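Local coordinates for protein transcriptional regulator, IclR family (Ruegeria sp. TM1040, PDB 3R4K) that probably binds promoter DNA through an N-terminal helix-turn-helix domain and regulates transcription in response to a small effector sensed by its C-terminal domain, at residues 140-146 and 176-181; 131-137 and 186-192; 48-52 and 62-66; 83-88 and 111-115. All blocks are in the same frame, centred on the assembly; numbering follows the deposited sequence. Where two conformers were deposited one is given.

Contact 1: residues 140-146 and 176-181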
loop_
_atom_site.group_PDB
_atom_site.type_symbol
_atom_site.label_atom_id
_atom_site.label_comp_id
_atom_site.label_asym_id
_atom_site.label_seq_id
_atom_site.Cartn_x
_atom_site.Cartn_y
_atom_site.Cartn_z
ATOM N N LEU A 140 -24.271 -7.029 2.801
ATOM C CA LEU A 140 -24.927 -6.728 1.520
ATOM C C LEU A 140 -24.147 -5.656 0.758
ATOM O O LEU A 140 -24.005 -5.774 -0.460
ATOM C CB LEU A 140 -26.400 -6.313 1.710
ATOM C CG LEU A 140 -27.342 -7.411 2.217
ATOM C CD1 LEU A 140 -28.590 -6.817 2.841
ATOM C CD2 LEU A 140 -27.699 -8.410 1.119
ATOM N N ALA A 141 -23.627 -4.633 1.471
ATOM C CA ALA A 141 -22.814 -3.555 0.892
ATOM C C ALA A 141 -21.532 -4.128 0.245
ATOM O O ALA A 141 -21.176 -3.711 -0.849
ATOM C CB ALA A 141 -22.452 -2.522 1.963
ATOM N N VAL A 142 -20.876 -5.111 0.914
ATOM C CA VAL A 142 -19.641 -5.775 0.466
ATOM C C VAL A 142 -19.954 -6.722 -0.698
ATOM O O VAL A 142 -19.217 -6.729 -1.669
ATOM C CB VAL A 142 -18.908 -6.503 1.637
ATOM C CG1 VAL A 142 -17.726 -7.333 1.139
ATOM C CG2 VAL A 142 -18.436 -5.512 2.695
ATOM N N LEU A 143 -21.029 -7.517 -0.600
ATOM C CA LEU A 143 -21.451 -8.470 -1.636
ATOM C C LEU A 143 -21.793 -7.758 -2.942
ATOM O O LEU A 143 -21.429 -8.228 -4.015
ATOM C CB LEU A 143 -22.674 -9.263 -1.146
ATOM C CG LEU A 143 -22.719 -10.743 -1.499
ATOM C CD1 LEU A 143 -21.428 -11.460 -1.096
ATOM C CD2 LEU A 143 -23.903 -11.411 -0.843
ATOM N N ALA A 144 -22.463 -6.606 -2.843
ATOM C CA ALA A 144 -22.896 -5.832 -3.996
ATOM C C ALA A 144 -21.725 -5.325 -4.863
ATOM O O ALA A 144 -21.916 -5.073 -6.057
ATOM C CB ALA A 144 -23.735 -4.659 -3.537
ATOM N N TYR A 145 -20.520 -5.208 -4.280
ATOM C CA TYR A 145 -19.349 -4.724 -5.006
ATOM C C TYR A 145 -18.224 -5.759 -5.057
ATOM O O TYR A 145 -17.075 -5.421 -5.367
ATOM C CB TYR A 145 -18.886 -3.401 -4.401
ATOM C CG TYR A 145 -19.888 -2.302 -4.672
ATOM C CD1 TYR A 145 -19.945 -1.684 -5.912
ATOM C CD2 TYR A 145 -20.843 -1.947 -3.722
ATOM C CE1 TYR A 145 -20.875 -0.689 -6.182
ATOM C CE2 TYR A 145 -21.783 -0.952 -3.980
ATOM C CZ TYR A 145 -21.787 -0.317 -5.211
ATOM O OH TYR A 145 -22.675 0.690 -5.474
ATOM N N SER A 146 -18.587 -7.031 -4.834
ATOM C CA SER A 146 -17.695 -8.174 -4.913
ATOM C C SER A 146 -17.776 -8.805 -6.321
ATOM O O SER A 146 -18.694 -8.495 -7.098
ATOM C CB SER A 146 -18.050 -9.193 -3.836
ATOM O OG SER A 146 -17.471 -8.830 -2.593
ATOM N N GLU A 176 -31.751 -7.548 -3.790
ATOM C CA GLU A 176 -31.288 -6.559 -2.821
ATOM C C GLU A 176 -29.899 -6.026 -3.223
ATOM O O GLU A 176 -29.716 -4.809 -3.246
ATOM C CB GLU A 176 -31.279 -7.159 -1.394
ATOM C CG GLU A 176 -31.437 -6.128 -0.275
ATOM C CD GLU A 176 -32.713 -5.299 -0.218
ATOM O OE1 GLU A 176 -33.772 -5.764 -0.704
ATOM O OE2 GLU A 176 -32.648 -4.180 0.344
ATOM N N ILE A 177 -28.969 -6.935 -3.615
ATOM C CA ILE A 177 -27.615 -6.633 -4.111
ATOM C C ILE A 177 -27.695 -5.607 -5.247
ATOM O O ILE A 177 -26.950 -4.623 -5.228
ATOM C CB ILE A 177 -26.892 -7.941 -4.560
ATOM C CG1 ILE A 177 -26.336 -8.711 -3.352
ATOM C CG2 ILE A 177 -25.797 -7.699 -5.607
ATOM C CD1 ILE A 177 -25.693 -9.989 -3.726
ATOM N N ALA A 178 -28.599 -5.830 -6.218
ATOM C CA ALA A 178 -28.769 -4.969 -7.384
ATOM C C ALA A 178 -29.206 -3.563 -6.982
ATOM O O ALA A 178 -28.725 -2.583 -7.562
ATOM C CB ALA A 178 -29.763 -5.585 -8.353
ATOM N N GLU A 179 -30.066 -3.464 -5.954
ATOM C CA GLU A 179 -30.556 -2.181 -5.446
ATOM C C GLU A 179 -29.429 -1.405 -4.713
ATOM O O GLU A 179 -29.353 -0.177 -4.849
ATOM C CB GLU A 179 -31.793 -2.397 -4.537
ATOM C CG GLU A 179 -32.648 -1.149 -4.314
ATOM C CD GLU A 179 -33.173 -0.328 -5.490
ATOM O OE1 GLU A 179 -33.062 -0.754 -6.666
ATOM O OE2 GLU A 179 -33.696 0.774 -5.214
ATOM N N VAL A 180 -28.543 -2.134 -3.980
ATOM C CA VAL A 180 -27.409 -1.551 -3.248
ATOM C C VAL A 180 -26.352 -1.058 -4.265
ATOM O O VAL A 180 -25.829 0.050 -4.091
ATOM C CB VAL A 180 -26.820 -2.429 -2.091
ATOM C CG1 VAL A 180 -26.954 -3.920 -2.268
ATOM C CG2 VAL A 180 -25.417 -2.004 -1.658
ATOM N N ARG A 181 -26.084 -1.858 -5.336
ATOM C CA ARG A 181 -25.169 -1.527 -6.437
ATOM C C ARG A 181 -25.576 -0.204 -7.081
ATOM O O ARG A 181 -24.733 0.631 -7.411
ATOM C CB ARG A 181 -25.195 -2.640 -7.512
ATOM C CG ARG A 181 -24.422 -3.905 -7.168
ATOM C CD ARG A 181 -24.292 -4.865 -8.351
ATOM N NE ARG A 181 -23.714 -6.156 -7.956
ATOM C CZ ARG A 181 -22.670 -6.738 -8.544
ATOM N NH1 ARG A 181 -22.058 -6.147 -9.563
ATOM N NH2 ARG A 181 -22.219 -7.905 -8.103
#
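V180 sits over the A144 methyl with both of its branches: CG1 lies 3.5 Å from A144 CB, while CG2 reaches on to the CA of A141. I177 approaches the same turn from about one helical turn earlier. Its CG1 stands beside its backbone N (chi1 -79°), which sends CD1 to L143, where it comes 3.7 Å from CD2, and leaves CG2 against the backbone of A144. The small alanine at the centre lets the chains close to 4.8 Å between A144 CA and I177 CA. The polar contact lies at the other end. Y145 points its CB away from helix 170-183, yet the length of the ring brings OH back to donate a weak hydrogen bond of 2.8 Å to R181 O. A phenylalanine in place of Y145 would probably leave this carbonyl without its hydroxyl partner and the ring end less firmly fixed. F204 meets the Y145 ring edge-to-face. Both helices belong to the C-terminal, GAF-like domain, where A186 of strand 186-189 touches L140, A141 and V180. Helix 137-143 and helix 170-183 therefore depend on apolar fit in the middle, with polar groups adding little directional bonding at the margin.

Contact 2: residues 131-137 and 186-192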
loop_
_atom_site.group_PDB
_atom_site.type_symbol
_atom_site.label_atom_id
_atom_site.label_comp_id
_atom_site.label_asym_id
_atom_site.label_seq_id
_atom_site.Cartn_x
_atom_site.Cartn_y
_atom_site.Cartn_z
ATOM N N LEU A 131 -19.770 -11.154 10.594
ATOM C CA LEU A 131 -21.052 -10.737 10.036
ATOM C C LEU A 131 -21.401 -11.592 8.834
ATOM O O LEU A 131 -20.508 -12.014 8.078
ATOM C CB LEU A 131 -21.031 -9.253 9.625
ATOM C CG LEU A 131 -20.535 -8.189 10.625
ATOM C CD1 LEU A 131 -20.828 -8.509 12.092
ATOM C CD2 LEU A 131 -19.168 -7.841 10.392
ATOM N N THR A 132 -22.699 -11.873 8.656
ATOM C CA THR A 132 -23.137 -12.665 7.512
ATOM C C THR A 132 -23.202 -11.741 6.278
ATOM O O THR A 132 -23.439 -10.538 6.424
ATOM C CB THR A 132 -24.475 -13.364 7.807
ATOM O OG1 THR A 132 -25.494 -12.386 8.000
ATOM C CG2 THR A 132 -24.409 -14.291 9.019
ATOM N N PHE A 133 -22.977 -12.299 5.081
ATOM C CA PHE A 133 -23.049 -11.508 3.857
ATOM C C PHE A 133 -24.500 -11.209 3.473
ATOM O O PHE A 133 -24.789 -10.161 2.895
ATOM C CB PHE A 133 -22.327 -12.209 2.700
ATOM C CG PHE A 133 -20.822 -12.080 2.763
ATOM C CD1 PHE A 133 -20.198 -10.856 2.520
ATOM C CD2 PHE A 133 -20.026 -13.176 3.064
ATOM C CE1 PHE A 133 -18.809 -10.733 2.603
ATOM C CE2 PHE A 133 -18.632 -13.055 3.126
ATOM C CZ PHE A 133 -18.037 -11.835 2.904
ATOM N N HIS A 134 -25.411 -12.121 3.818
ATOM C CA HIS A 134 -26.818 -12.014 3.461
ATOM C C HIS A 134 -27.696 -11.391 4.568
ATOM O O HIS A 134 -28.762 -10.863 4.249
ATOM C CB HIS A 134 -27.358 -13.411 3.083
ATOM C CG HIS A 134 -27.369 -14.388 4.219
ATOM N ND1 HIS A 134 -26.207 -14.999 4.664
ATOM C CD2 HIS A 134 -28.409 -14.833 4.963
ATOM C CE1 HIS A 134 -26.580 -15.779 5.673
ATOM N NE2 HIS A 134 -27.894 -15.710 5.889
ATOM N N GLY A 135 -27.268 -11.468 5.832
ATOM C CA GLY A 135 -28.072 -10.991 6.955
ATOM C C GLY A 135 -27.736 -9.640 7.551
ATOM O O GLY A 135 -28.419 -9.186 8.476
ATOM N N THR A 136 -26.680 -8.987 7.050
ATOM C CA THR A 136 -26.287 -7.667 7.566
ATOM C C THR A 136 -26.268 -6.652 6.429
ATOM O O THR A 136 -26.029 -7.033 5.281
ATOM C CB THR A 136 -24.896 -7.707 8.270
ATOM O OG1 THR A 136 -23.873 -8.037 7.331
ATOM C CG2 THR A 136 -24.836 -8.659 9.434
ATOM N N ALA A 137 -26.465 -5.359 6.754
ATOM C CA ALA A 137 -26.358 -4.272 5.782
ATOM C C ALA A 137 -24.901 -4.203 5.288
ATOM O O ALA A 137 -24.671 -4.051 4.091
ATOM C CB ALA A 137 -26.784 -2.953 6.415
ATOM N N ALA A 186 -26.758 0.173 1.585
ATOM C CA ALA A 186 -27.502 -1.023 1.978
ATOM C C ALA A 186 -28.225 -0.800 3.299
ATOM O O ALA A 186 -27.717 -0.118 4.190
ATOM C CB ALA A 186 -26.562 -2.221 2.092
ATOM N N GLN A 187 -29.413 -1.397 3.419
ATOM C CA GLN A 187 -30.238 -1.377 4.620
ATOM C C GLN A 187 -30.654 -2.807 4.987
ATOM O O GLN A 187 -30.877 -3.627 4.094
ATOM C CB GLN A 187 -31.468 -0.490 4.429
ATOM C CG GLN A 187 -31.256 0.941 4.895
ATOM C CD GLN A 187 -32.519 1.758 4.769
ATOM O OE1 GLN A 187 -33.464 1.645 5.562
ATOM N NE2 GLN A 187 -32.573 2.594 3.751
ATOM N N SER A 188 -30.716 -3.113 6.297
ATOM C CA SER A 188 -31.123 -4.426 6.809
ATOM C C SER A 188 -31.801 -4.274 8.160
ATOM O O SER A 188 -31.253 -3.644 9.065
ATOM C CB SER A 188 -29.939 -5.383 6.908
ATOM O OG SER A 188 -30.316 -6.641 7.443
ATOM N N ILE A 189 -33.007 -4.842 8.281
ATOM C CA ILE A 189 -33.806 -4.787 9.496
ATOM C C ILE A 189 -33.915 -6.190 10.083
ATOM O O ILE A 189 -34.537 -7.075 9.496
ATOM C CB ILE A 189 -35.192 -4.128 9.260
ATOM C CG1 ILE A 189 -35.047 -2.773 8.523
ATOM C CG2 ILE A 189 -35.933 -3.950 10.584
ATOM C CD1 ILE A 189 -36.255 -2.342 7.692
ATOM N N GLY A 190 -33.260 -6.362 11.225
ATOM C CA GLY A 190 -33.246 -7.576 12.030
ATOM C C GLY A 190 -32.887 -8.902 11.386
ATOM O O GLY A 190 -33.455 -9.927 11.773
ATOM N N GLY A 191 -31.929 -8.893 10.448
ATOM C CA GLY A 191 -31.439 -10.091 9.764
ATOM C C GLY A 191 -30.310 -10.793 10.503
ATOM O O GLY A 191 -30.091 -11.992 10.315
ATOM N N PHE A 192 -29.563 -10.033 11.333
ATOM C CA PHE A 192 -28.447 -10.513 12.159
ATOM C C PHE A 192 -28.868 -10.541 13.636
ATOM O O PHE A 192 -28.617 -11.514 14.354
ATOM C CB PHE A 192 -27.225 -9.606 11.963
ATOM C CG PHE A 192 -25.918 -10.121 12.523
ATOM C CD1 PHE A 192 -25.229 -11.159 11.891
ATOM C CD2 PHE A 192 -25.343 -9.527 13.645
ATOM C CE1 PHE A 192 -24.011 -11.622 12.396
ATOM C CE2 PHE A 192 -24.115 -9.978 14.144
ATOM C CZ PHE A 192 -23.459 -11.027 13.520
HETATM O O HOH W 1 -27.619 -13.121 9.786
#
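F192 lies obliquely against the 131-136 loop: CD1 is 3.5 Å from T136 CG2, CE1 comes near L131 CA, and CZ stands 3.9 Å from L131 CD1. CG is anti to the backbone N (chi1 -168°), which turns the ring back toward the 131-137 segment. At the strand, S188 CB rests 3.5 Å from A137 N and its OG gives a weak hydrogen bond of 3.3 Å to G135 O; A186 CB touches A137 O. The close approach of G135 and G191, 4.5 Å between their CA atoms, leaves little room for side chains: a CB modelled on G191 would clash with G135 O. Further out, T136 OG1 donates to T132 O (2.7 Å) almost in line with the carbonyl bond, and also caps G139 N. T132 OG1 and G191 O are bridged by water 1, the water donating to G191 O over 2.8 Å. Beyond these, R162 forms a cation-pi pair with the F192 ring, and H134 NE2 bonds T160 O. T136 is the N-cap of helix 137-143, so this threonine-capped helix start is set against edge strand 186-189 of the six-stranded antiparallel sheet, in the GAF-like domain characteristic of IclR regulators.

Contact 3: residues 48-52 and 62-66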
loop_
_atom_site.group_PDB
_atom_site.type_symbol
_atom_site.label_atom_id
_atom_site.label_comp_id
_atom_site.label_asym_id
_atom_site.label_seq_id
_atom_site.Cartn_x
_atom_site.Cartn_y
_atom_site.Cartn_z
ATOM N N ALA A 48 12.395 13.264 -9.392
ATOM C CA ALA A 48 12.027 12.831 -8.041
ATOM C C ALA A 48 11.477 11.401 -8.006
ATOM O O ALA A 48 11.278 10.861 -6.925
ATOM C CB ALA A 48 11.009 13.785 -7.445
ATOM N N GLY A 49 11.247 10.805 -9.168
ATOM C CA GLY A 49 10.730 9.447 -9.289
ATOM C C GLY A 49 9.226 9.329 -9.147
ATOM O O GLY A 49 8.720 8.222 -8.970
ATOM N N PHE A 50 8.498 10.454 -9.228
ATOM C CA PHE A 50 7.048 10.488 -9.099
ATOM C C PHE A 50 6.379 10.192 -10.418
ATOM O O PHE A 50 5.280 9.662 -10.401
ATOM C CB PHE A 50 6.596 11.840 -8.542
ATOM C CG PHE A 50 6.663 11.863 -7.031
ATOM C CD1 PHE A 50 7.890 11.782 -6.365
ATOM C CD2 PHE A 50 5.507 11.989 -6.267
ATOM C CE1 PHE A 50 7.950 11.776 -4.968
ATOM C CE2 PHE A 50 5.573 12.045 -4.866
ATOM C CZ PHE A 50 6.788 11.906 -4.226
ATOM N N VAL A 51 6.998 10.568 -11.552
ATOM C CA VAL A 51 6.471 10.260 -12.876
ATOM C C VAL A 51 7.610 9.669 -13.730
ATOM O O VAL A 51 8.788 9.814 -13.391
ATOM C CB VAL A 51 5.740 11.440 -13.603
ATOM C CG1 VAL A 51 4.796 12.190 -12.682
ATOM C CG2 VAL A 51 6.705 12.397 -14.298
ATOM N N GLU A 52 7.258 8.980 -14.821
ATOM C CA GLU A 52 8.261 8.482 -15.758
ATOM C C GLU A 52 7.707 8.522 -17.180
ATOM O O GLU A 52 6.490 8.479 -17.372
ATOM C CB GLU A 52 8.818 7.097 -15.381
ATOM C CG GLU A 52 7.857 5.930 -15.425
ATOM C CD GLU A 52 8.522 4.602 -15.128
ATOM O OE1 GLU A 52 9.528 4.577 -14.382
ATOM O OE2 GLU A 52 8.024 3.574 -15.635
ATOM N N LEU A 62 2.822 7.150 -13.808
ATOM C CA LEU A 62 3.330 7.347 -12.460
ATOM C C LEU A 62 4.633 6.559 -12.233
ATOM O O LEU A 62 4.857 5.521 -12.853
ATOM C CB LEU A 62 2.267 7.027 -11.408
ATOM C CG LEU A 62 1.173 8.105 -11.320
ATOM C CD1 LEU A 62 0.007 7.596 -10.651
ATOM C CD2 LEU A 62 1.648 9.347 -10.557
ATOM N N GLY A 63 5.520 7.159 -11.446
ATOM C CA GLY A 63 6.854 6.659 -11.130
ATOM C C GLY A 63 6.957 5.731 -9.926
ATOM O O GLY A 63 6.025 5.605 -9.127
ATOM N N PRO A 64 8.125 5.090 -9.737
ATOM C CA PRO A 64 8.246 4.086 -8.649
ATOM C C PRO A 64 8.503 4.605 -7.246
ATOM O O PRO A 64 8.329 3.847 -6.296
ATOM C CB PRO A 64 9.447 3.253 -9.090
ATOM C CG PRO A 64 10.289 4.206 -9.900
ATOM C CD PRO A 64 9.327 5.111 -10.605
ATOM N N GLN A 65 8.956 5.855 -7.094
ATOM C CA GLN A 65 9.306 6.393 -5.761
ATOM C C GLN A 65 8.121 6.645 -4.785
ATOM O O GLN A 65 8.370 6.839 -3.597
ATOM C CB GLN A 65 10.201 7.629 -5.872
ATOM C CG GLN A 65 11.599 7.192 -6.340
ATOM C CD GLN A 65 12.720 8.084 -5.925
ATOM O OE1 GLN A 65 13.468 8.571 -6.779
ATOM N NE2 GLN A 65 12.924 8.247 -4.611
ATOM N N VAL A 66 6.871 6.516 -5.234
ATOM C CA VAL A 66 5.668 6.630 -4.414
ATOM C C VAL A 66 5.461 5.350 -3.614
ATOM O O VAL A 66 4.752 5.371 -2.603
ATOM C CB VAL A 66 4.390 6.986 -5.244
ATOM C CG1 VAL A 66 4.478 8.392 -5.825
ATOM C CG2 VAL A 66 4.104 5.967 -6.349
#
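Two backbone hydrogen bonds join F50 and G49 to the 62-66 segment. G63 N donates to F50 O at 2.7 Å and 163°, a nearly straight bond from above the carbonyl plane. Q65 N donates to G49 O over 3.0 Å, tilted from its plane, and the same oxygen receives a CA-H...O contact from G63. L62 CD2 lies 3.6 Å from the carbonyl oxygen F50 O. V51 and L62 form an antiparallel non-hydrogen-bonded pair with diverging side chains.

Glycine makes this closeness possible. The CA atoms of V51 and G63 are 4.0 Å apart, and a CB modelled on G63 would clash with G49 O and F50 C. G49 ends the preceding helix in a Schellman motif with positive phi, and a modelled CB there would strike Q65 CG.

Apolar contact is led by F50 and V66: V66 CG1 lies over one face of the ring, 4.2 Å from its centroid and 27° off the normal, a CH-pi contact. E52 CG sits between its backbone N and carbonyl carbon (chi1 66°), and the extended chain crosses P64 at about a right angle, OE1 3.8 Å from P64 CD.

E52 OE2 forms salt bridges with R61 and with R73 of the second subunit.

L12 of helix 4-12 covers V51 and L62, and L45 of helix 35-47 packs on F50 and V51. F50 also meets F50 of the second subunit, and P64 O accepts from its Q104. The contact joins the end of helix 35-47 and strands 51-54 and 59-62, the wing of a winged helix-turn-helix domain, to the approach to helix 66-76 within the dimer interface.

Contact 4: residues 83-88 and 111-115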
loop_
_atom_site.group_PDB
_atom_site.type_symbol
_atom_site.label_atom_id
_atom_site.label_comp_id
_atom_site.label_asym_id
_atom_site.label_seq_id
_atom_site.Cartn_x
_atom_site.Cartn_y
_atom_site.Cartn_z
ATOM N N SER A 83 -10.138 5.089 11.037
ATOM C CA SER A 83 -11.554 4.911 11.332
ATOM C C SER A 83 -11.975 5.571 12.654
ATOM O O SER A 83 -13.125 5.994 12.764
ATOM C CB SER A 83 -11.901 3.426 11.367
ATOM O OG SER A 83 -11.530 2.825 12.597
ATOM N N ARG A 84 -11.065 5.649 13.641
ATOM C CA ARG A 84 -11.363 6.176 14.976
ATOM C C ARG A 84 -12.106 7.508 14.941
ATOM O O ARG A 84 -13.153 7.597 15.570
ATOM C CB ARG A 84 -10.110 6.293 15.875
ATOM C CG ARG A 84 -9.321 4.994 16.078
ATOM C CD ARG A 84 -10.047 3.881 16.826
ATOM N NE ARG A 84 -9.321 2.612 16.688
ATOM C CZ ARG A 84 -9.793 1.416 17.033
ATOM N NH1 ARG A 84 -11.004 1.300 17.562
ATOM N NH2 ARG A 84 -9.062 0.328 16.838
ATOM N N ARG A 85 -11.610 8.520 14.198
ATOM C CA ARG A 85 -12.249 9.840 14.125
ATOM C C ARG A 85 -13.566 9.794 13.332
ATOM O O ARG A 85 -14.530 10.457 13.713
ATOM C CB ARG A 85 -11.291 10.875 13.519
ATOM C CG ARG A 85 -11.858 12.286 13.453
ATOM C CD ARG A 85 -10.943 13.232 12.695
ATOM N NE ARG A 85 -11.621 14.482 12.346
ATOM C CZ ARG A 85 -11.136 15.701 12.581
ATOM N NH1 ARG A 85 -9.962 15.854 13.189
ATOM N NH2 ARG A 85 -11.825 16.775 12.219
ATOM N N VAL A 86 -13.602 9.010 12.247
ATOM C CA VAL A 86 -14.772 8.848 11.379
ATOM C C VAL A 86 -15.935 8.255 12.169
ATOM O O VAL A 86 -17.032 8.830 12.158
ATOM C CB VAL A 86 -14.405 7.975 10.147
ATOM C CG1 VAL A 86 -15.647 7.592 9.329
ATOM C CG2 VAL A 86 -13.387 8.699 9.276
ATOM N N LEU A 87 -15.680 7.132 12.876
ATOM C CA LEU A 87 -16.669 6.421 13.670
ATOM C C LEU A 87 -17.209 7.307 14.797
ATOM O O LEU A 87 -18.436 7.376 14.960
ATOM C CB LEU A 87 -16.087 5.096 14.223
ATOM C CG LEU A 87 -15.841 3.976 13.195
ATOM C CD1 LEU A 87 -14.984 2.883 13.792
ATOM C CD2 LEU A 87 -17.130 3.382 12.724
ATOM N N ARG A 88 -16.309 7.996 15.542
ATOM C CA ARG A 88 -16.616 8.943 16.624
ATOM C C ARG A 88 -17.582 10.027 16.146
ATOM O O ARG A 88 -18.611 10.268 16.789
ATOM C CB ARG A 88 -15.308 9.617 17.094
ATOM C CG ARG A 88 -15.199 9.945 18.577
ATOM C CD ARG A 88 -14.008 10.856 18.850
ATOM N NE ARG A 88 -12.709 10.255 18.505
ATOM C CZ ARG A 88 -11.824 10.801 17.672
ATOM N NH1 ARG A 88 -12.089 11.956 17.072
ATOM N NH2 ARG A 88 -10.667 10.192 17.432
ATOM N N LEU A 111 -14.288 -4.840 13.075
ATOM C CA LEU A 111 -13.007 -4.686 13.750
ATOM C C LEU A 111 -12.818 -3.378 14.545
ATOM O O LEU A 111 -11.904 -3.308 15.368
ATOM C CB LEU A 111 -11.895 -4.875 12.719
ATOM C CG LEU A 111 -11.806 -6.346 12.201
ATOM C CD1 LEU A 111 -10.952 -6.452 10.951
ATOM C CD2 LEU A 111 -11.382 -7.345 13.326
ATOM N N SER A 112 -13.696 -2.392 14.360
ATOM C CA SER A 112 -13.660 -1.137 15.117
ATOM C C SER A 112 -15.069 -0.595 15.186
ATOM O O SER A 112 -15.842 -0.780 14.240
ATOM C CB SER A 112 -12.674 -0.114 14.538
ATOM O OG SER A 112 -13.048 0.387 13.273
ATOM N N HIS A 113 -15.431 -0.011 16.338
ATOM C CA HIS A 113 -16.754 0.565 16.543
ATOM C C HIS A 113 -16.672 1.771 17.455
ATOM O O HIS A 113 -15.675 1.970 18.147
ATOM C CB HIS A 113 -17.742 -0.479 17.118
ATOM C CG HIS A 113 -17.412 -0.934 18.505
ATOM N ND1 HIS A 113 -16.625 -2.058 18.728
ATOM C CD2 HIS A 113 -17.752 -0.392 19.706
ATOM C CE1 HIS A 113 -16.523 -2.171 20.048
ATOM N NE2 HIS A 113 -17.170 -1.180 20.683
ATOM N N ALA A 114 -17.743 2.552 17.483
ATOM C CA ALA A 114 -17.902 3.694 18.374
ATOM C C ALA A 114 -19.342 3.764 18.869
ATOM O O ALA A 114 -20.269 3.374 18.147
ATOM C CB ALA A 114 -17.521 4.985 17.672
ATOM N N TYR A 115 -19.512 4.210 20.122
ATOM C CA TYR A 115 -20.813 4.426 20.751
ATOM C C TYR A 115 -21.081 5.922 20.830
ATOM O O TYR A 115 -20.149 6.712 21.005
ATOM C CB TYR A 115 -20.882 3.784 22.152
ATOM C CG TYR A 115 -20.755 2.273 22.141
ATOM C CD1 TYR A 115 -21.648 1.480 21.420
ATOM C CD2 TYR A 115 -19.760 1.632 22.865
ATOM C CE1 TYR A 115 -21.530 0.091 21.402
ATOM C CE2 TYR A 115 -19.643 0.241 22.861
ATOM C CZ TYR A 115 -20.533 -0.523 22.133
ATOM O OH TYR A 115 -20.420 -1.890 22.135
HETATM O O HOH W 2 -13.390 3.273 17.745
HETATM O O HOH W 3 -13.334 -0.323 18.746
#
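L87 and A114 make the close-packed part of the contact, with their CB atoms 3.7 Å apart. With CG turned opposite its carbonyl carbon (chi1 -71°), L87 brings CD1 to S112 OG at 3.2 Å. One turn before L87, S83 OG accepts a hydrogen bond of 3.0 Å from S112 OG, and in turn bonds L80 O within helix 79-94. An alanine at S83 removes the acceptor, and the S112 hydroxyl would probably be left free to turn and L80 O without this partner.

The R84 side is looser and wetter. Its chain bends at chi2 (-65°) and swings the guanidinium back so that S112 CB lies over one face, 3.7 Å from NH1. Two waters lie at the guanidinium edge. Water 2 accepts from NH1 at 3.1 Å and donates to H113 O at 2.7 Å; water 3 takes a weak bond from NH1 and a further one from H113 N. H113 ND1 is hydrogen-bonded to D127 OD1.

L111 and S112 form a classic beta bulge opposite L100. Helix 79-94 packs roughly along strand 107-114 of the antiparallel sheet, the short segments inclined by 36° with axes 7.6 Å apart, a helix-on-sheet layer of the GAF-like domain.

Contacts 1, 2 and 4 belong to the C-terminal domain, whereas contact 3 lies in the DNA-binding end, with its centre about 34 to 43 Å from theirs. Contacts 1 and 2 are buried neighbours, their centres about 11 Å apart; they share helix 137-143, and F133 packs on L140, V142 and L143 between them. Contacts 2 and 4 reach the same six-stranded sheet without touching. Chemistry follows place: contact 1 is chiefly aliphatic, contact 2 mixes aromatic packing with a capped turn, and contact 4 is partly exposed, with water-mediated bonds on its arginine side. Contact 3, buried too, differs in its backbone pairing and in taking part in the contact with the second subunit.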